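Local coordinates for protein uracil-DNA glycosylase (Nitratifractor salsuginis, PDB 5X3G) that belongs to the uracil-DNA glycosylase family, alpha/beta proteins in which helices pack around a central four-stranded parallel beta sheet, at residues L14-R19 against P54-L59; D40-W45 against R184-F189; Y90-G95 against R117-M122; A227-H230 against H234-I237. All coordinates share one frame; numbering follows the deposited sequence.

Interaction 1 (L14-R19 against P54-L59); sequences LQELLR and PPRDRL
Arg56 reaches out of the loop between helix 40-48 and strand 73-77 to the side of helix 11-20 that carries Glu16 and Leu17, a helix-to-loop contact at the N-terminal edge of this alpha/beta fold. With CG anti to the backbone N (chi1 171°), the chain runs extended from CB, which makes no close contact with residues 14-19. CG meets Leu17 CD1 at 3.6 Å, the greasy part of the arginine packing on a branched aliphatic tip. Farther out, Arg56 NE still sees the same methyl, Leu17 CD1, at 3.9 Å. At the tip, Arg56 NH2 comes to Glu16 OE2 at 3.5 Å, a long salt bridge. The carboxylate oxygen sits at the edge of the guanidinium, near its plane, yet the two planes stand 80° apart, so two-pronged, side-on pairing is not made. An arginine suits this place because methylenes cover the leucine while the charged tip reaches the partly exposed Glu16. Leu17, buried, also faces Leu59 and Met46 of helix 40-48. Asn21 ND2 bonds to both Leu17 O and Arg56 O, tying the helix end to the loop. Leu17 CD1 also lies 3.5 Å from Arg56 O, on the backbone side of the same arginine.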
loop_
_atom_site.group_PDB
_atom_site.type_symbol
_atom_site.label_atom_id
_atom_site.label_comp_id
_atom_site.label_asym_id
_atom_site.label_seq_id
_atom_site.Cartn_x
_atom_site.Cartn_y
_atom_site.Cartn_z
ATOM N N LEU A 14 -16.980 -7.379 -13.588
ATOM C CA LEU A 14 -16.092 -7.326 -12.429
ATOM C C LEU A 14 -15.147 -8.520 -12.403
ATOM O O LEU A 14 -13.971 -8.379 -12.050
ATOM C CB LEU A 14 -16.905 -7.253 -11.137
ATOM C CG LEU A 14 -17.759 -5.998 -10.955
ATOM C CD1 LEU A 14 -18.479 -6.019 -9.610
ATOM C CD2 LEU A 14 -16.913 -4.746 -11.110
ATOM N N GLN A 15 -15.644 -9.705 -12.766
ATOM C CA GLN A 15 -14.748 -10.842 -12.943
ATOM C C GLN A 15 -13.716 -10.548 -14.027
ATOM O O GLN A 15 -12.534 -10.903 -13.890
ATOM C CB GLN A 15 -15.554 -12.101 -13.271
ATOM C CG GLN A 15 -16.478 -12.542 -12.138
ATOM C CD GLN A 15 -17.445 -13.633 -12.555
ATOM O OE1 GLN A 15 -18.002 -13.600 -13.651
ATOM N NE2 GLN A 15 -17.657 -14.603 -11.673
ATOM N N GLU A 16 -14.138 -9.870 -15.100
ATOM C CA GLU A 16 -13.179 -9.422 -16.106
ATOM C C GLU A 16 -12.141 -8.483 -15.502
ATOM O O GLU A 16 -10.945 -8.618 -15.776
ATOM C CB GLU A 16 -13.897 -8.733 -17.264
ATOM C CG GLU A 16 -12.943 -8.256 -18.349
ATOM C CD GLU A 16 -13.606 -7.367 -19.381
ATOM O OE1 GLU A 16 -13.042 -7.229 -20.486
ATOM O OE2 GLU A 16 -14.683 -6.807 -19.090
ATOM N N LEU A 17 -12.580 -7.524 -14.685
ATOM C CA LEU A 17 -11.648 -6.583 -14.070
ATOM C C LEU A 17 -10.635 -7.307 -13.196
ATOM O O LEU A 17 -9.448 -6.957 -13.187
ATOM C CB LEU A 17 -12.416 -5.548 -13.249
ATOM C CG LEU A 17 -11.572 -4.551 -12.451
ATOM C CD1 LEU A 17 -10.793 -3.623 -13.371
ATOM C CD2 LEU A 17 -12.444 -3.765 -11.492
ATOM N N LEU A 18 -11.084 -8.321 -12.454
ATOM C CA LEU A 18 -10.161 -9.107 -11.643
ATOM C C LEU A 18 -9.147 -9.835 -12.515
ATOM O O LEU A 18 -7.951 -9.856 -12.206
ATOM C CB LEU A 18 -10.934 -10.099 -10.774
ATOM C CG LEU A 18 -11.229 -9.675 -9.332
ATOM C CD1 LEU A 18 -12.332 -8.628 -9.277
ATOM C CD2 LEU A 18 -11.586 -10.895 -8.501
ATOM N N ARG A 19 -9.607 -10.436 -13.616
ATOM C CA ARG A 19 -8.675 -11.149 -14.490
ATOM C C ARG A 19 -7.677 -10.196 -15.140
ATOM O O ARG A 19 -6.495 -10.528 -15.282
ATOM C CB ARG A 19 -9.439 -11.931 -15.558
ATOM C CG ARG A 19 -10.080 -13.210 -15.057
ATOM C CD ARG A 19 -10.559 -14.048 -16.225
ATOM N NE ARG A 19 -11.304 -13.245 -17.195
ATOM C CZ ARG A 19 -12.625 -13.103 -17.189
ATOM N NH1 ARG A 19 -13.356 -13.709 -16.264
ATOM N NH2 ARG A 19 -13.216 -12.353 -18.109
ATOM N N PRO A 54 -4.678 4.753 -10.879
ATOM C CA PRO A 54 -3.888 4.065 -11.905
ATOM C C PRO A 54 -4.782 3.518 -13.011
ATOM O O PRO A 54 -5.998 3.539 -12.840
ATOM C CB PRO A 54 -3.221 2.932 -11.122
ATOM C CG PRO A 54 -4.199 2.611 -10.061
ATOM C CD PRO A 54 -4.815 3.929 -9.665
ATOM N N PRO A 55 -4.204 3.045 -14.116
ATOM C CA PRO A 55 -5.035 2.470 -15.179
ATOM C C PRO A 55 -5.886 1.316 -14.668
ATOM O O PRO A 55 -5.620 0.723 -13.620
ATOM C CB PRO A 55 -4.012 1.994 -16.223
ATOM C CG PRO A 55 -2.692 1.986 -15.515
ATOM C CD PRO A 55 -2.782 3.076 -14.497
ATOM N N ARG A 56 -6.931 1.005 -15.440
ATOM C CA ARG A 56 -7.906 -0.004 -15.038
ATOM C C ARG A 56 -7.244 -1.345 -14.734
ATOM O O ARG A 56 -7.656 -2.048 -13.804
ATOM C CB ARG A 56 -8.963 -0.158 -16.134
ATOM C CG ARG A 56 -9.916 -1.317 -15.938
ATOM C CD ARG A 56 -11.206 -1.114 -16.714
ATOM N NE ARG A 56 -11.950 -2.362 -16.853
ATOM C CZ ARG A 56 -11.754 -3.242 -17.828
ATOM N NH1 ARG A 56 -10.840 -3.007 -18.759
ATOM N NH2 ARG A 56 -12.474 -4.354 -17.877
ATOM N N ASP A 57 -6.210 -1.711 -15.494
ATOM C CA ASP A 57 -5.542 -2.991 -15.276
ATOM C C ASP A 57 -4.649 -3.001 -14.039
ATOM O O ASP A 57 -3.967 -4.005 -13.803
ATOM C CB ASP A 57 -4.718 -3.369 -16.510
ATOM C CG ASP A 57 -3.570 -2.413 -16.763
ATOM O OD1 ASP A 57 -3.582 -1.300 -16.196
ATOM O OD2 ASP A 57 -2.654 -2.776 -17.528
ATOM N N ARG A 58 -4.632 -1.921 -13.256
ATOM C CA ARG A 58 -3.829 -1.839 -12.043
ATOM C C ARG A 58 -4.638 -1.497 -10.802
ATOM O O ARG A 58 -4.064 -1.443 -9.708
ATOM C CB ARG A 58 -2.715 -0.797 -12.205
ATOM C CG ARG A 58 -1.355 -1.365 -12.533
ATOM C CD ARG A 58 -0.748 -0.611 -13.693
ATOM N NE ARG A 58 0.652 -0.957 -13.900
ATOM C CZ ARG A 58 1.290 -0.810 -15.055
ATOM N NH1 ARG A 58 0.645 -0.341 -16.115
ATOM N NH2 ARG A 58 2.570 -1.142 -15.152
ATOM N N LEU A 59 -5.947 -1.259 -10.939
ATOM C CA LEU A 59 -6.759 -0.821 -9.807
ATOM C C LEU A 59 -6.640 -1.775 -8.625
ATOM O O LEU A 59 -6.687 -1.348 -7.464
ATOM C CB LEU A 59 -8.220 -0.690 -10.238
ATOM C CG LEU A 59 -8.554 0.477 -11.167
ATOM C CD1 LEU A 59 -9.982 0.370 -11.685
ATOM C CD2 LEU A 59 -8.338 1.806 -10.455
#

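Interaction 2 (D40-W45 against R184-F189); sequences DSYLEW and RAWRAF
Ala185 brings its CB to 4.3 Å from Tyr42 CE1, a light apolar touch between helix 179-196 and helix 40-48. The small methyl suits this place, since it lets the tyrosine ring come near the helix. Trp186 follows and carries most of this helix's share of the contact. Its CG is anti to the carbonyl carbon (chi1 -75°), which sends the indole out from the helix, NE1 facing the tyrosine and the six-membered ring leaning toward Phe189. Trp186 NE1 donates to Tyr42 OH at 3.0 Å; the bond is bent, with an N-H...O angle of 144°, and the oxygen lies somewhat out of the indole plane. The rings are steeply inclined to each other, and Tyr42 CE2 approaches Trp186 CE2 at 4.0 Å. The hydroxyl has a second partner in His182 ND1, one turn earlier on the same helix, so two groups of helix 179-196 grip one oxygen. On the tyrosine's own helix, Trp45 CE3 lies over the centre of the Tyr42 ring and covers one face. Farther along, the helix is kinked where the N of Ala188 and of Phe189 lack the bond to the preceding turn. Phe189 backs the indole: Trp186 CZ3 sits 3.8 Å above the centre of its ring. Helix 179-196 is the connection between the parallel strands 164-168 and 203-207, with strand 73-77 lying between them. The contact therefore packs an N-terminal helix on the helix of a beta-alpha-beta crossover, an arrangement at home in alpha/beta folds with a parallel sheet.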
loop_
_atom_site.group_PDB
_atom_site.type_symbol
_atom_site.label_atom_id
_atom_site.label_comp_id
_atom_site.label_asym_id
_atom_site.label_seq_id
_atom_site.Cartn_x
_atom_site.Cartn_y
_atom_site.Cartn_z
ATOM N N ASP A 40 -23.756 2.076 -9.360
ATOM C CA ASP A 40 -23.676 1.487 -10.697
ATOM C C ASP A 40 -23.026 2.431 -11.704
ATOM O O ASP A 40 -22.178 2.008 -12.500
ATOM C CB ASP A 40 -25.069 1.075 -11.173
ATOM C CG ASP A 40 -25.469 -0.302 -10.683
ATOM O OD1 ASP A 40 -25.009 -1.301 -11.277
ATOM O OD2 ASP A 40 -26.240 -0.390 -9.704
ATOM N N SER A 41 -23.417 3.709 -11.698
ATOM C CA SER A 41 -22.821 4.657 -12.636
ATOM C C SER A 41 -21.320 4.780 -12.412
ATOM O O SER A 41 -20.544 4.845 -13.374
ATOM C CB SER A 41 -23.496 6.024 -12.510
ATOM N N TYR A 42 -20.892 4.801 -11.147
ATOM C CA TYR A 42 -19.465 4.834 -10.846
ATOM C C TYR A 42 -18.753 3.621 -11.434
ATOM O O TYR A 42 -17.640 3.739 -11.961
ATOM C CB TYR A 42 -19.255 4.904 -9.333
ATOM C CG TYR A 42 -17.861 5.318 -8.919
ATOM C CD1 TYR A 42 -17.544 6.656 -8.722
ATOM C CD2 TYR A 42 -16.862 4.373 -8.726
ATOM C CE1 TYR A 42 -16.272 7.041 -8.345
ATOM C CE2 TYR A 42 -15.586 4.749 -8.349
ATOM C CZ TYR A 42 -15.297 6.084 -8.160
ATOM O OH TYR A 42 -14.032 6.465 -7.783
ATOM N N LEU A 43 -19.388 2.447 -11.366
ATOM C CA LEU A 43 -18.782 1.245 -11.930
ATOM C C LEU A 43 -18.703 1.324 -13.449
ATOM O O LEU A 43 -17.727 0.858 -14.048
ATOM C CB LEU A 43 -19.566 0.007 -11.496
ATOM C CG LEU A 43 -19.258 -0.512 -10.091
ATOM C CD1 LEU A 43 -20.163 -1.679 -9.733
ATOM C CD2 LEU A 43 -17.798 -0.919 -10.002
ATOM N N GLU A 44 -19.721 1.903 -14.092
ATOM C CA GLU A 44 -19.673 2.059 -15.543
ATOM C C GLU A 44 -18.558 3.013 -15.956
ATOM O O GLU A 44 -17.799 2.727 -16.893
ATOM C CB GLU A 44 -21.025 2.551 -16.063
ATOM N N TRP A 45 -18.444 4.153 -15.267
ATOM C CA TRP A 45 -17.342 5.074 -15.530
ATOM C C TRP A 45 -15.996 4.398 -15.329
ATOM O O TRP A 45 -15.065 4.598 -16.117
ATOM C CB TRP A 45 -17.449 6.299 -14.623
ATOM C CG TRP A 45 -16.190 7.106 -14.606
ATOM C CD1 TRP A 45 -15.682 7.849 -15.628
ATOM C CD2 TRP A 45 -15.262 7.230 -13.520
ATOM N NE1 TRP A 45 -14.504 8.442 -15.245
ATOM C CE2 TRP A 45 -14.223 8.076 -13.955
ATOM C CE3 TRP A 45 -15.213 6.715 -12.220
ATOM C CZ2 TRP A 45 -13.149 8.417 -13.140
ATOM C CZ3 TRP A 45 -14.144 7.055 -11.412
ATOM C CH2 TRP A 45 -13.127 7.898 -11.875
ATOM N N ARG A 184 -15.007 8.764 -0.124
ATOM C CA ARG A 184 -16.366 8.526 0.353
ATOM C C ARG A 184 -17.069 7.474 -0.497
ATOM O O ARG A 184 -17.796 6.624 0.030
ATOM C CB ARG A 184 -17.143 9.842 0.361
ATOM C CG ARG A 184 -18.556 9.768 0.906
ATOM C CD ARG A 184 -18.744 10.862 1.947
ATOM N NE ARG A 184 -20.145 11.134 2.252
ATOM C CZ ARG A 184 -20.575 11.597 3.421
ATOM N NH1 ARG A 184 -19.716 11.824 4.407
ATOM N NH2 ARG A 184 -21.866 11.826 3.607
ATOM N N ALA A 185 -16.840 7.496 -1.813
ATOM C CA ALA A 185 -17.470 6.516 -2.692
ATOM C C ALA A 185 -16.913 5.111 -2.476
ATOM O O ALA A 185 -17.603 4.125 -2.756
ATOM C CB ALA A 185 -17.299 6.932 -4.152
ATOM N N TRP A 186 -15.679 4.995 -1.989
ATOM C CA TRP A 186 -15.044 3.700 -1.771
ATOM C C TRP A 186 -15.177 3.200 -0.340
ATOM O O TRP A 186 -14.768 2.066 -0.053
ATOM C CB TRP A 186 -13.562 3.769 -2.150
ATOM C CG TRP A 186 -13.324 3.780 -3.625
ATOM C CD1 TRP A 186 -13.271 4.870 -4.441
ATOM C CD2 TRP A 186 -13.112 2.640 -4.465
ATOM N NE1 TRP A 186 -13.040 4.481 -5.738
ATOM C CE2 TRP A 186 -12.937 3.115 -5.779
ATOM C CE3 TRP A 186 -13.053 1.263 -4.232
ATOM C CZ2 TRP A 186 -12.706 2.264 -6.856
ATOM C CZ3 TRP A 186 -12.826 0.419 -5.301
ATOM C CH2 TRP A 186 -12.654 0.922 -6.598
ATOM N N ARG A 187 -15.732 4.013 0.561
ATOM C CA ARG A 187 -15.808 3.620 1.965
ATOM C C ARG A 187 -16.608 2.332 2.148
ATOM O O ARG A 187 -16.229 1.464 2.943
ATOM C CB ARG A 187 -16.407 4.758 2.789
ATOM C CG ARG A 187 -16.587 4.425 4.254
ATOM C CD ARG A 187 -17.082 5.639 5.004
ATOM N NE ARG A 187 -16.211 6.785 4.755
ATOM C CZ ARG A 187 -16.634 8.042 4.684
ATOM N NH1 ARG A 187 -17.920 8.318 4.850
ATOM N NH2 ARG A 187 -15.774 9.022 4.445
ATOM N N ALA A 188 -17.718 2.184 1.419
ATOM C CA ALA A 188 -18.494 0.948 1.504
ATOM C C ALA A 188 -17.698 -0.251 0.999
ATOM O O ALA A 188 -17.828 -1.358 1.543
ATOM C CB ALA A 188 -19.799 1.087 0.719
ATOM N N PHE A 189 -16.880 -0.047 -0.036
ATOM C CA PHE A 189 -15.985 -1.097 -0.507
ATOM C C PHE A 189 -15.021 -1.520 0.595
ATOM O O PHE A 189 -14.823 -2.718 0.838
ATOM C CB PHE A 189 -15.222 -0.612 -1.743
ATOM C CG PHE A 189 -14.042 -1.472 -2.114
ATOM C CD1 PHE A 189 -14.201 -2.556 -2.961
ATOM C CD2 PHE A 189 -12.772 -1.182 -1.637
ATOM C CE1 PHE A 189 -13.122 -3.346 -3.308
ATOM C CE2 PHE A 189 -11.691 -1.970 -1.982
ATOM C CZ PHE A 189 -11.862 -3.052 -2.819
#

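Interaction 3 (Y90-G95 against R117-M122); sequences YAFIDG and RNFIKM
Phe92 points the rim of its ring at one face of Phe119, making a T-shaped (edge-to-face) pair between the loop after strand 73-77 and helix 114-126 of the alpha/beta fold. The ring planes are at 83° and the centroids 5.2 Å apart. Two atoms of the edge do the touching. Phe92 CE2 lies 3.6 Å from Phe119 CG, off-centre toward the base of the ring, and Phe92 CZ reaches 3.7 Å from Phe119 CB. The C-H edge of one ring thus meets the pi cloud of the other, a favourable geometry that needs no polar group. Both phenylalanines carry CG anti to the backbone N (chi1 -155° for Phe92), which stretches each ring away from its own backbone and lets the two bridge main chains whose nearest CA atoms are 10.0 Å apart. At Phe92 the backbone takes a positive phi, uncommon outside glycine and asparagine, and its carbonyl oxygen is bonded to Tyr81 OH, while neighbouring Ala91 pairs with Leu166 on strand 164-168. The loop is therefore fastened to the sheet on one side and to the helix on the other. Phe119 is buried deeper, and Phe246 of helix 240-246 makes a further edge-to-face pair with it. On the face opposite Phe92, the selenomethionine Met122 places its CE 3.4 Å above the ring plane of Phe119, displaced toward the rim.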
loop_
_atom_site.group_PDB
_atom_site.type_symbol
_atom_site.label_atom_id
_atom_site.label_comp_id
_atom_site.label_asym_id
_atom_site.label_seq_id
_atom_site.Cartn_x
_atom_site.Cartn_y
_atom_site.Cartn_z
ATOM N N TYR A 90 -0.782 0.228 -5.660
ATOM C CA TYR A 90 -0.347 -0.156 -4.326
ATOM C C TYR A 90 -0.331 1.065 -3.425
ATOM O O TYR A 90 0.084 2.150 -3.844
ATOM C CB TYR A 90 1.061 -0.768 -4.333
ATOM C CG TYR A 90 1.204 -2.040 -5.128
ATOM C CD1 TYR A 90 0.858 -3.266 -4.579
ATOM C CD2 TYR A 90 1.714 -2.019 -6.419
ATOM C CE1 TYR A 90 1.000 -4.437 -5.299
ATOM C CE2 TYR A 90 1.861 -3.185 -7.149
ATOM C CZ TYR A 90 1.500 -4.391 -6.583
ATOM O OH TYR A 90 1.648 -5.554 -7.304
ATOM N N ALA A 91 -0.775 0.882 -2.188
ATOM C CA ALA A 91 -0.503 1.881 -1.169
ATOM C C ALA A 91 1.000 1.989 -0.947
ATOM O O ALA A 91 1.741 1.009 -1.073
ATOM C CB ALA A 91 -1.209 1.520 0.140
ATOM N N PHE A 92 1.452 3.213 -0.670
ATOM C CA PHE A 92 2.809 3.494 -0.209
ATOM C C PHE A 92 3.869 3.350 -1.299
ATOM O O PHE A 92 4.865 4.080 -1.282
ATOM C CB PHE A 92 3.163 2.599 0.983
ATOM C CG PHE A 92 4.226 3.174 1.870
ATOM C CD1 PHE A 92 4.205 4.518 2.201
ATOM C CD2 PHE A 92 5.237 2.378 2.379
ATOM C CE1 PHE A 92 5.173 5.061 3.015
ATOM C CE2 PHE A 92 6.212 2.915 3.196
ATOM C CZ PHE A 92 6.179 4.260 3.515
ATOM N N ILE A 93 3.684 2.430 -2.242
ATOM C CA ILE A 93 4.692 2.179 -3.269
ATOM C C ILE A 93 4.563 3.228 -4.366
ATOM O O ILE A 93 3.554 3.280 -5.078
ATOM C CB ILE A 93 4.559 0.766 -3.850
ATOM C CG1 ILE A 93 4.602 -0.275 -2.736
ATOM C CG2 ILE A 93 5.679 0.500 -4.837
ATOM C CD1 ILE A 93 5.888 -0.270 -1.935
ATOM N N ASP A 94 5.597 4.047 -4.523
ATOM C CA ASP A 94 5.606 5.104 -5.527
ATOM C C ASP A 94 6.241 4.576 -6.809
ATOM O O ASP A 94 7.431 4.242 -6.829
ATOM C CB ASP A 94 6.357 6.332 -5.012
ATOM C CG ASP A 94 6.162 7.552 -5.896
ATOM O OD1 ASP A 94 6.226 7.419 -7.135
ATOM O OD2 ASP A 94 5.939 8.654 -5.352
ATOM N N GLY A 95 5.452 4.528 -7.882
ATOM C CA GLY A 95 5.902 4.004 -9.158
ATOM C C GLY A 95 6.983 4.820 -9.842
ATOM O O GLY A 95 7.555 4.341 -10.826
ATOM N N ARG A 117 11.526 7.697 1.634
ATOM C CA ARG A 117 12.868 8.008 2.116
ATOM C C ARG A 117 13.008 7.653 3.592
ATOM O O ARG A 117 13.886 6.868 3.983
ATOM C CB ARG A 117 13.167 9.494 1.882
ATOM C CG ARG A 117 14.547 9.949 2.334
ATOM C CD ARG A 117 14.785 11.433 2.040
ATOM N NE ARG A 117 14.074 12.316 2.962
ATOM C CZ ARG A 117 13.241 13.286 2.591
ATOM N NH1 ARG A 117 13.011 13.514 1.305
ATOM N NH2 ARG A 117 12.647 14.036 3.507
ATOM N N ASN A 118 12.118 8.198 4.424
ATOM C CA ASN A 118 12.228 7.967 5.860
ATOM C C ASN A 118 11.929 6.519 6.226
ATOM O O ASN A 118 12.532 5.986 7.164
ATOM C CB ASN A 118 11.305 8.921 6.616
ATOM C CG ASN A 118 11.752 10.368 6.508
ATOM O OD1 ASN A 118 12.946 10.655 6.420
ATOM N ND2 ASN A 118 10.793 11.289 6.518
ATOM N N PHE A 119 11.019 5.862 5.500
ATOM C CA PHE A 119 10.730 4.458 5.779
ATOM C C PHE A 119 11.935 3.581 5.474
ATOM O O PHE A 119 12.227 2.637 6.215
ATOM C CB PHE A 119 9.517 3.989 4.972
ATOM C CG PHE A 119 9.118 2.564 5.254
ATOM C CD1 PHE A 119 8.202 2.280 6.250
ATOM C CD2 PHE A 119 9.649 1.510 4.527
ATOM C CE1 PHE A 119 7.829 0.974 6.522
ATOM C CE2 PHE A 119 9.278 0.203 4.797
ATOM C CZ PHE A 119 8.367 -0.062 5.794
ATOM N N ILE A 120 12.643 3.877 4.384
ATOM C CA ILE A 120 13.802 3.076 4.010
ATOM C C ILE A 120 14.948 3.303 4.986
ATOM O O ILE A 120 15.634 2.353 5.388
ATOM C CB ILE A 120 14.216 3.385 2.560
ATOM C CG1 ILE A 120 13.174 2.840 1.577
ATOM C CG2 ILE A 120 15.594 2.815 2.270
ATOM C CD1 ILE A 120 13.389 3.304 0.154
ATOM N N LYS A 121 15.175 4.557 5.390
ATOM C CA LYS A 121 16.155 4.802 6.446
ATOM C C LYS A 121 15.777 4.069 7.731
ATOM O O LYS A 121 16.641 3.488 8.401
ATOM C CB LYS A 121 16.294 6.301 6.707
ATOM C CG LYS A 121 16.985 7.069 5.599
ATOM C CD LYS A 121 17.086 8.541 5.957
ATOM C CE LYS A 121 17.667 9.352 4.819
ATOM N NZ LYS A 121 17.793 10.788 5.197
HETATM N N MSE A 122 14.495 4.095 8.094
HETATM C CA MSE A 122 13.973 3.394 9.271
HETATM C C MSE A 122 14.301 1.908 9.189
HETATM O O MSE A 122 14.758 1.317 10.165
HETATM C CB MSE A 122 12.449 3.606 9.401
HETATM C CG MSE A 122 11.766 2.911 10.603
HETATM SE SE MSE A 122 11.527 0.969 10.421
HETATM C CE MSE A 122 10.277 0.937 8.927
#

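Interaction 4 (A227-H230 against H234-I237); sequences ALEH and HTFI
The loop that leaves strand 225-228, an outermost strand of the parallel sheet, turns back on itself so that Glu229 and His230 lie beside the 3-10 segment that includes residues 234-237. Phe236 fills the angle between the two. Its CD1 is 3.2 Å from Glu229 O, and CE1 of the same Phe236 ring is 3.4 Å from that oxygen, which comes at the ring obliquely. Phe236 CB meets His230 O at 4.0 Å. CG of Phe236 is anti to the backbone N (chi1 -177°), which carries the ring off the 3-10 segment and along the Glu229-His230 main chain. A large apolar group suits this buried spot, where Met122, Ala242 and Pro231 also touch it. The His-Pro pair that begins here follows the last strand of the sheet, as in other uracil-DNA glycosylases, and the tightness of the turn comes partly from local bonds: Ile237 N donates to His234 O at 3.0 Å, and His230 ND1 is bonded to Tyr232 N. Glu229 sends its extended chain to the start of the 3-10 segment. There the carboxylate is held by Asn239, whose ND2 bonds to Glu229 OE1, and Phe236 N lies near that oxygen at too poor an angle for a bond. The other carboxylate oxygen is modelled implausibly close to the Thr235 hydroxyl, so the detail of that pair is doubtful. Before the turn, the side chain of Leu228 packs on Leu245 and Phe246 of helix 240-246.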
loop_
_atom_site.group_PDB
_atom_site.type_symbol
_atom_site.label_atom_id
_atom_site.label_comp_id
_atom_site.label_asym_id
_atom_site.label_seq_id
_atom_site.Cartn_x
_atom_site.Cartn_y
_atom_site.Cartn_z
ATOM N N ALA A 227 -1.202 1.497 15.471
ATOM C CA ALA A 227 -1.198 2.885 15.026
ATOM C C ALA A 227 0.200 3.468 15.176
ATOM O O ALA A 227 0.815 3.353 16.242
ATOM C CB ALA A 227 -2.212 3.713 15.816
ATOM N N LEU A 228 0.696 4.097 14.111
ATOM C CA LEU A 228 2.056 4.609 14.071
ATOM C C LEU A 228 2.080 6.055 13.604
ATOM O O LEU A 228 1.165 6.538 12.931
ATOM C CB LEU A 228 2.952 3.790 13.133
ATOM C CG LEU A 228 3.316 2.353 13.489
ATOM C CD1 LEU A 228 3.323 1.521 12.228
ATOM C CD2 LEU A 228 4.667 2.303 14.165
ATOM N N GLU A 229 3.161 6.735 13.973
ATOM C CA GLU A 229 3.518 7.998 13.346
ATOM C C GLU A 229 3.672 7.806 11.841
ATOM O O GLU A 229 4.183 6.781 11.379
ATOM C CB GLU A 229 4.818 8.517 13.963
ATOM C CG GLU A 229 5.456 9.697 13.269
ATOM C CD GLU A 229 6.755 10.106 13.934
ATOM O OE1 GLU A 229 7.404 9.237 14.557
ATOM O OE2 GLU A 229 7.125 11.294 13.837
ATOM N N HIS A 230 3.214 8.789 11.070
ATOM C CA HIS A 230 3.302 8.677 9.622
ATOM C C HIS A 230 4.757 8.813 9.175
ATOM O O HIS A 230 5.482 9.683 9.669
ATOM C CB HIS A 230 2.439 9.741 8.943
ATOM C CG HIS A 230 2.187 9.474 7.492
ATOM N ND1 HIS A 230 3.128 9.718 6.514
ATOM C CD2 HIS A 230 1.105 8.970 6.853
ATOM C CE1 HIS A 230 2.634 9.382 5.335
ATOM N NE2 HIS A 230 1.407 8.926 5.513
ATOM N N HIS A 234 10.312 12.943 9.730
ATOM C CA HIS A 234 11.673 12.428 9.851
ATOM C C HIS A 234 11.868 11.644 11.144
ATOM O O HIS A 234 12.651 10.684 11.176
ATOM C CB HIS A 234 12.680 13.576 9.754
ATOM C CG HIS A 234 12.388 14.720 10.673
ATOM N ND1 HIS A 234 12.982 14.852 11.910
ATOM C CD2 HIS A 234 11.569 15.789 10.533
ATOM C CE1 HIS A 234 12.538 15.951 12.495
ATOM N NE2 HIS A 234 11.679 16.537 11.680
ATOM N N THR A 235 11.148 12.015 12.206
ATOM C CA THR A 235 11.245 11.288 13.469
ATOM C C THR A 235 10.882 9.815 13.307
ATOM O O THR A 235 11.357 8.972 14.081
ATOM C CB THR A 235 10.348 11.946 14.519
ATOM O OG1 THR A 235 9.081 12.263 13.933
ATOM C CG2 THR A 235 10.990 13.223 15.051
ATOM N N PHE A 236 10.059 9.486 12.303
ATOM C CA PHE A 236 9.730 8.092 12.012
ATOM C C PHE A 236 10.972 7.222 11.901
ATOM O O PHE A 236 10.921 6.028 12.215
ATOM C CB PHE A 236 8.921 8.003 10.712
ATOM C CG PHE A 236 8.476 6.607 10.357
ATOM C CD1 PHE A 236 7.303 6.087 10.877
ATOM C CD2 PHE A 236 9.223 5.823 9.490
ATOM C CE1 PHE A 236 6.886 4.810 10.547
ATOM C CE2 PHE A 236 8.813 4.544 9.158
ATOM C CZ PHE A 236 7.644 4.037 9.687
ATOM N N ILE A 237 12.096 7.799 11.463
ATOM C CA ILE A 237 13.305 7.004 11.269
ATOM C C ILE A 237 13.755 6.365 12.577
ATOM O O ILE A 237 14.258 5.235 12.584
ATOM C CB ILE A 237 14.418 7.870 10.642
ATOM C CG1 ILE A 237 13.966 8.425 9.291
ATOM C CG2 ILE A 237 15.696 7.067 10.466
ATOM C CD1 ILE A 237 14.916 9.447 8.707
#

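In the fold
The four contacts fall into two pairs. Interactions 1 and 2 lie at the N-terminal helices and meet where Leu14 CD2 packs 4.1 Å from Leu43 CD2; both involve helix 40-48, through Met46 and Tyr42 respectively. Interactions 3 and 4 sit about 12 Å apart between centres and meet at helix 114-126, where Met122 CG lies 3.6 Å from Phe236 O. All four are partly buried; interaction 3 is nearest the centre of the chain and purely aromatic, interaction 2 farthest out. Away from the centre, interaction 1 mixes an aliphatic touch with a long salt bridge and interaction 2 adds a hydrogen bond between aromatic groups, while interaction 4 sets a buried ring against backbone carbonyls.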